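Local coordinates for carboxypeptidase 1 (Deinococcus radiodurans str. R1, PDB 5GIV), which probably acts as a broad-specificity zinc metallocarboxypeptidase of the M32 family, releasing amino acids one by one from the C-terminus of peptides, at residues K137-S142 with E370-K375; P236-L241 with V246-R251. One frame throughout, in Å; residues are numbered along the deposited sequence.

In the fold
Contact 1 and contact 2 belong to separate regions of this largely helical subunit: their centres are 31 Å apart, their nearest atoms about 21 Å, and they do not touch. Along the chain the hairpin of contact 2 is nested inside the long loop that contact 1 closes by joining helix 128-147 to the end of helix 357-372. Contact 2 borders the active site. The Met238 side chain lies about 7 Å from the bound zinc ion, which is held by His266, His270 and Glu296, and about 3 Å from the side chains of His270 and the predicted catalytic Glu267. Contact 1 is packing away from that site, its centre about 24 Å from the centre of the chain.

Contact 1: K137-S142 with E370-K375; sequences KTLDLS and EMLAGK
Leu139 sets its two methyls over one face of the Met371 carbonyl, the flat group of this contact, where CD2 comes within 3.7 Å of Met371 O. From the opposite face of that carbonyl, Gly374 N donates a hydrogen bond of 3.1 Å to Met371 O. This bond, with that from Lys375 N to Glu370 O, forms the Schellman motif that ends helix 357-372, and Gly374 carries its positive phi (75°). Leu139 thus packs on the last turn of a capped helix. Its CG lies anti to the backbone N (chi1 178°), and this carries the branched end out from helix 128-147 across a CA-CA separation of 7.4 Å from Leu372. The other methyl, CD1, meets Leu372 CD2 at 3.9 Å, the two side chains crossing obliquely, and CD1 also sits 4.3 Å from Met371 CB. The rest of the Met371 chain leads away from Leu139, so its base does the touching, while Leu372 turns its end toward the contact. One turn along, Ser142 OG bonds to Thr138 O (2.8 Å) from above the carbonyl plane. Ser142 N reaches the same oxygen from the other face, so that two donors grip Thr138 O within the helix; Ser142 OG is also bonded to Ile415 N. Elsewhere on this helix, Leu141 packs on Phe104 and Phe108 of helix 102-122. Across the segments just 150 Å² is buried, by van der Waals packing of the Leu139 methyls on the Met371 carbonyl and aliphatic carbons; no polar bond crosses, and the hydrogen bonds run within each segment or elsewhere in the chain.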
loop_
_atom_site.group_PDB
_atom_site.type_symbol
_atom_site.label_atom_id
_atom_site.label_comp_id
_atom_site.label_asym_id
_atom_site.label_seq_id
_atom_site.Cartn_x
_atom_site.Cartn_y
_atom_site.Cartn_z
ATOM N N LYS A 137 -25.647 21.901 4.119
ATOM C CA LYS A 137 -25.790 21.154 2.878
ATOM C C LYS A 137 -25.792 19.655 3.148
ATOM O O LYS A 137 -26.535 18.904 2.502
ATOM C CB LYS A 137 -24.677 21.524 1.897
ATOM C CG LYS A 137 -24.899 20.950 0.502
ATOM C CD LYS A 137 -23.849 21.402 -0.505
ATOM C CE LYS A 137 -24.172 20.855 -1.900
ATOM N NZ LYS A 137 -23.226 21.330 -2.949
ATOM N N THR A 138 -24.954 19.199 4.085
ATOM C CA THR A 138 -24.948 17.781 4.430
ATOM C C THR A 138 -26.289 17.347 5.009
ATOM O O THR A 138 -26.796 16.274 4.668
ATOM C CB THR A 138 -23.813 17.460 5.407
ATOM O OG1 THR A 138 -22.557 17.600 4.741
ATOM C CG2 THR A 138 -23.938 16.025 5.899
ATOM N N LEU A 139 -26.892 18.173 5.867
ATOM C CA LEU A 139 -28.191 17.810 6.426
ATOM C C LEU A 139 -29.253 17.713 5.341
ATOM O O LEU A 139 -30.061 16.779 5.338
ATOM C CB LEU A 139 -28.619 18.814 7.488
ATOM C CG LEU A 139 -30.003 18.502 8.062
ATOM C CD1 LEU A 139 -29.997 17.159 8.780
ATOM C CD2 LEU A 139 -30.467 19.604 8.998
ATOM N N ASP A 140 -29.253 18.659 4.401
ATOM C CA ASP A 140 -30.222 18.632 3.310
ATOM C C ASP A 140 -30.017 17.404 2.435
ATOM O O ASP A 140 -30.977 16.707 2.091
ATOM C CB ASP A 140 -30.122 19.927 2.500
ATOM C CG ASP A 140 -30.917 19.880 1.202
ATOM O OD1 ASP A 140 -32.169 19.904 1.257
ATOM O OD2 ASP A 140 -30.282 19.846 0.120
ATOM N N LEU A 141 -28.766 17.112 2.076
ATOM C CA LEU A 141 -28.482 15.910 1.296
ATOM C C LEU A 141 -28.793 14.629 2.077
ATOM O O LEU A 141 -29.193 13.625 1.479
ATOM C CB LEU A 141 -27.023 15.911 0.845
ATOM C CG LEU A 141 -26.613 17.017 -0.128
ATOM C CD1 LEU A 141 -25.103 17.007 -0.367
ATOM C CD2 LEU A 141 -27.377 16.883 -1.449
ATOM N N SER A 142 -28.587 14.621 3.398
ATOM C CA SER A 142 -28.941 13.432 4.175
ATOM C C SER A 142 -30.439 13.163 4.110
ATOM O O SER A 142 -30.868 12.018 3.922
ATOM C CB SER A 142 -28.496 13.580 5.635
ATOM O OG SER A 142 -27.087 13.676 5.734
ATOM N N GLU A 370 -32.937 15.606 16.573
ATOM C CA GLU A 370 -33.442 16.975 16.496
ATOM C C GLU A 370 -33.150 17.609 15.145
ATOM O O GLU A 370 -34.004 18.309 14.585
ATOM C CB GLU A 370 -32.851 17.835 17.614
ATOM C CG GLU A 370 -33.294 17.446 19.020
ATOM C CD GLU A 370 -34.814 17.404 19.157
ATOM O OE1 GLU A 370 -35.353 16.347 19.568
ATOM O OE2 GLU A 370 -35.475 18.429 18.851
ATOM N N MET A 371 -31.963 17.362 14.588
ATOM C CA MET A 371 -31.637 17.973 13.302
ATOM C C MET A 371 -32.456 17.351 12.181
ATOM O O MET A 371 -32.948 18.059 11.297
ATOM C CB MET A 371 -30.143 17.854 13.002
ATOM C CG MET A 371 -29.262 18.814 13.793
ATOM S SD MET A 371 -27.519 18.739 13.299
ATOM C CE MET A 371 -26.953 17.287 14.177
ATOM N N LEU A 372 -32.612 16.030 12.189
ATOM C CA LEU A 372 -33.381 15.409 11.120
ATOM C C LEU A 372 -34.846 15.832 11.170
ATOM O O LEU A 372 -35.475 15.997 10.120
ATOM C CB LEU A 372 -33.244 13.882 11.187
ATOM C CG LEU A 372 -31.917 13.297 10.688
ATOM C CD1 LEU A 372 -31.895 11.798 10.855
ATOM C CD2 LEU A 372 -31.702 13.650 9.234
ATOM N N ALA A 373 -35.392 16.051 12.364
ATOM C CA ALA A 373 -36.777 16.477 12.491
ATOM C C ALA A 373 -36.978 17.963 12.213
ATOM O O ALA A 373 -38.117 18.436 12.274
ATOM C CB ALA A 373 -37.294 16.144 13.893
ATOM N N GLY A 374 -35.920 18.703 11.890
ATOM C CA GLY A 374 -36.043 20.125 11.666
ATOM C C GLY A 374 -36.206 20.956 12.920
ATOM O O GLY A 374 -36.489 22.153 12.808
ATOM N N LYS A 375 -36.034 20.368 14.107
ATOM C CA LYS A 375 -36.192 21.101 15.358
ATOM C C LYS A 375 -34.910 21.761 15.850
ATOM O O LYS A 375 -34.979 22.640 16.717
ATOM C CB LYS A 375 -36.726 20.174 16.457
ATOM C CG LYS A 375 -38.022 19.445 16.100
ATOM C CD LYS A 375 -38.586 18.681 17.304
ATOM C CE LYS A 375 -39.683 19.476 18.028
ATOM N NZ LYS A 375 -39.264 20.860 18.447
#

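Contact 2: P236-L241 with V246-R251; sequences PFMTRL and VRITTR
Thr249 OG1 is gripped from two quarters: Phe237 N donates to it at 3.0 Å with a bent N-H...O angle of 137°, and Thr233 OG1 is hydrogen-bonded to it as well. The threonine lies over one face of the Phe237 ring. Its CG2 makes a CH-pi contact 4.2 Å from the ring centroid, and OG1 sits above the CD1 side. Phe237 has CG between its backbone N and carbonyl carbon (chi1 63°), which folds the ring back under Thr249. With an alanine at Thr249 the hydroxyl and methyl are gone, so Phe237 N and Thr233 OG1 would probably lose their shared partner and the ring the methyl over its face. The backbones join through Thr249 N to Phe237 O (2.9 Å) and the straighter pair of bonds between Thr239 and Arg247, of which Arg247 N to Thr239 O measures 2.8 Å. Leu241 CD2 sits over the centre of the Arg247 guanidinium, 3.4 Å from CZ, the side chains crossing at about a right angle. Trp32 adds a cation-pi contact, NE pairs with Asp245 of the same chain, and a salt bridge from NH1 to Asp33 of the second subunit puts this arginine at the dimer interface. On the face carrying Met238, Arg240 and Val246, Val246 CG1 meets Met238 SD at 3.9 Å and CG2 lies over the Arg240 guanidinium, whose NE is bound to Glu274. Met238 touches Glu267 and His270 of helix 257-275. Together the segments form an antiparallel beta hairpin whose outer strand 238-242 flanks the HExxH zinc helix, an active-site layout familiar from metallopeptidases of this clan.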
loop_
_atom_site.group_PDB
_atom_site.type_symbol
_atom_site.label_atom_id
_atom_site.label_comp_id
_atom_site.label_asym_id
_atom_site.label_seq_id
_atom_site.Cartn_x
_atom_site.Cartn_y
_atom_site.Cartn_z
ATOM N N PRO A 236 -6.635 4.715 14.652
ATOM C CA PRO A 236 -6.729 3.261 14.470
ATOM C C PRO A 236 -7.979 2.877 13.687
ATOM O O PRO A 236 -9.050 3.453 13.876
ATOM C CB PRO A 236 -6.797 2.730 15.907
ATOM C CG PRO A 236 -6.179 3.785 16.734
ATOM C CD PRO A 236 -6.521 5.089 16.071
ATOM N N PHE A 237 -7.838 1.879 12.816
ATOM C CA PHE A 237 -8.976 1.360 12.066
ATOM C C PHE A 237 -8.648 -0.040 11.569
ATOM O O PHE A 237 -7.517 -0.516 11.683
ATOM C CB PHE A 237 -9.356 2.285 10.906
ATOM C CG PHE A 237 -8.283 2.431 9.866
ATOM C CD1 PHE A 237 -7.324 3.422 9.976
ATOM C CD2 PHE A 237 -8.244 1.584 8.763
ATOM C CE1 PHE A 237 -6.335 3.569 9.009
ATOM C CE2 PHE A 237 -7.254 1.718 7.801
ATOM C CZ PHE A 237 -6.297 2.715 7.928
ATOM N N MET A 238 -9.663 -0.699 11.024
ATOM C CA MET A 238 -9.530 -2.001 10.388
ATOM C C MET A 238 -10.048 -1.895 8.963
ATOM O O MET A 238 -11.041 -1.207 8.704
ATOM C CB MET A 238 -10.293 -3.080 11.172
ATOM C CG MET A 238 -10.245 -4.500 10.592
ATOM S SD MET A 238 -11.595 -4.873 9.448
ATOM C CE MET A 238 -12.944 -4.945 10.587
ATOM N N THR A 239 -9.368 -2.563 8.034
ATOM C CA THR A 239 -9.780 -2.505 6.639
ATOM C C THR A 239 -9.425 -3.818 5.956
ATOM O O THR A 239 -8.381 -4.413 6.238
ATOM C CB THR A 239 -9.125 -1.311 5.912
ATOM O OG1 THR A 239 -9.551 -1.271 4.544
ATOM C CG2 THR A 239 -7.603 -1.382 5.969
ATOM N N ARG A 240 -10.296 -4.253 5.053
ATOM C CA ARG A 240 -10.122 -5.505 4.329
ATOM C C ARG A 240 -9.633 -5.168 2.919
ATOM O O ARG A 240 -10.381 -4.597 2.119
ATOM C CB ARG A 240 -11.441 -6.271 4.263
ATOM C CG ARG A 240 -11.394 -7.535 3.405
ATOM C CD ARG A 240 -12.762 -8.209 3.321
ATOM N NE ARG A 240 -13.061 -9.196 4.358
ATOM C CZ ARG A 240 -12.484 -10.384 4.464
ATOM N NH1 ARG A 240 -11.551 -10.735 3.604
ATOM N NH2 ARG A 240 -12.849 -11.227 5.431
ATOM N N LEU A 241 -8.392 -5.531 2.607
ATOM C CA LEU A 241 -7.867 -5.313 1.262
ATOM C C LEU A 241 -8.044 -6.529 0.364
ATOM O O LEU A 241 -7.682 -6.463 -0.818
ATOM C CB LEU A 241 -6.385 -4.915 1.312
ATOM C CG LEU A 241 -6.085 -3.476 1.747
ATOM C CD1 LEU A 241 -6.649 -3.159 3.131
ATOM C CD2 LEU A 241 -4.585 -3.180 1.715
ATOM N N VAL A 246 -6.606 -8.672 5.920
ATOM C CA VAL A 246 -7.396 -7.875 6.854
ATOM C C VAL A 246 -6.419 -7.100 7.726
ATOM O O VAL A 246 -5.804 -7.660 8.639
ATOM C CB VAL A 246 -8.340 -8.737 7.693
ATOM C CG1 VAL A 246 -9.191 -7.852 8.568
ATOM C CG2 VAL A 246 -9.223 -9.559 6.762
ATOM N N ARG A 247 -6.263 -5.811 7.439
ATOM C CA ARG A 247 -5.224 -5.005 8.063
ATOM C C ARG A 247 -5.788 -4.113 9.162
ATOM O O ARG A 247 -6.930 -3.651 9.097
ATOM C CB ARG A 247 -4.508 -4.163 7.010
ATOM C CG ARG A 247 -4.041 -5.004 5.833
ATOM C CD ARG A 247 -2.991 -4.292 4.994
ATOM N NE ARG A 247 -2.605 -5.102 3.843
ATOM C CZ ARG A 247 -1.803 -4.695 2.862
ATOM N NH1 ARG A 247 -1.279 -3.474 2.874
ATOM N NH2 ARG A 247 -1.524 -5.516 1.865
ATOM N N ILE A 248 -4.953 -3.859 10.170
ATOM C CA ILE A 248 -5.324 -3.030 11.302
ATOM C C ILE A 248 -4.249 -1.966 11.497
ATOM O O ILE A 248 -3.104 -2.119 11.070
ATOM C CB ILE A 248 -5.520 -3.866 12.597
ATOM C CG1 ILE A 248 -4.219 -4.546 13.011
ATOM C CG2 ILE A 248 -6.596 -4.927 12.406
ATOM C CD1 ILE A 248 -4.331 -5.236 14.344
ATOM N N THR A 249 -4.639 -0.861 12.122
ATOM C CA THR A 249 -3.699 0.196 12.452
ATOM C C THR A 249 -3.931 0.628 13.889
ATOM O O THR A 249 -5.035 0.495 14.424
ATOM C CB THR A 249 -3.821 1.405 11.503
ATOM O OG1 THR A 249 -5.116 2.003 11.643
ATOM C CG2 THR A 249 -3.608 0.978 10.050
ATOM N N THR A 250 -2.876 1.147 14.508
ATOM C CA THR A 250 -2.920 1.577 15.895
ATOM C C THR A 250 -2.163 2.894 16.020
ATOM O O THR A 250 -1.558 3.386 15.058
ATOM C CB THR A 250 -2.338 0.504 16.831
ATOM O OG1 THR A 250 -2.688 0.801 18.190
ATOM C CG2 THR A 250 -0.807 0.425 16.688
ATOM N N ARG A 251 -2.228 3.476 17.216
ATOM C CA ARG A 251 -1.584 4.749 17.515
ATOM C C ARG A 251 -0.892 4.641 18.861
ATOM O O ARG A 251 -1.493 4.157 19.824
ATOM C CB ARG A 251 -2.615 5.876 17.518
ATOM C CG ARG A 251 -2.199 7.115 18.245
ATOM C CD ARG A 251 -3.440 7.943 18.536
ATOM N NE ARG A 251 -4.401 7.206 19.361
ATOM C CZ ARG A 251 -5.713 7.432 19.361
ATOM N NH1 ARG A 251 -6.228 8.371 18.568
ATOM N NH2 ARG A 251 -6.509 6.716 20.148
#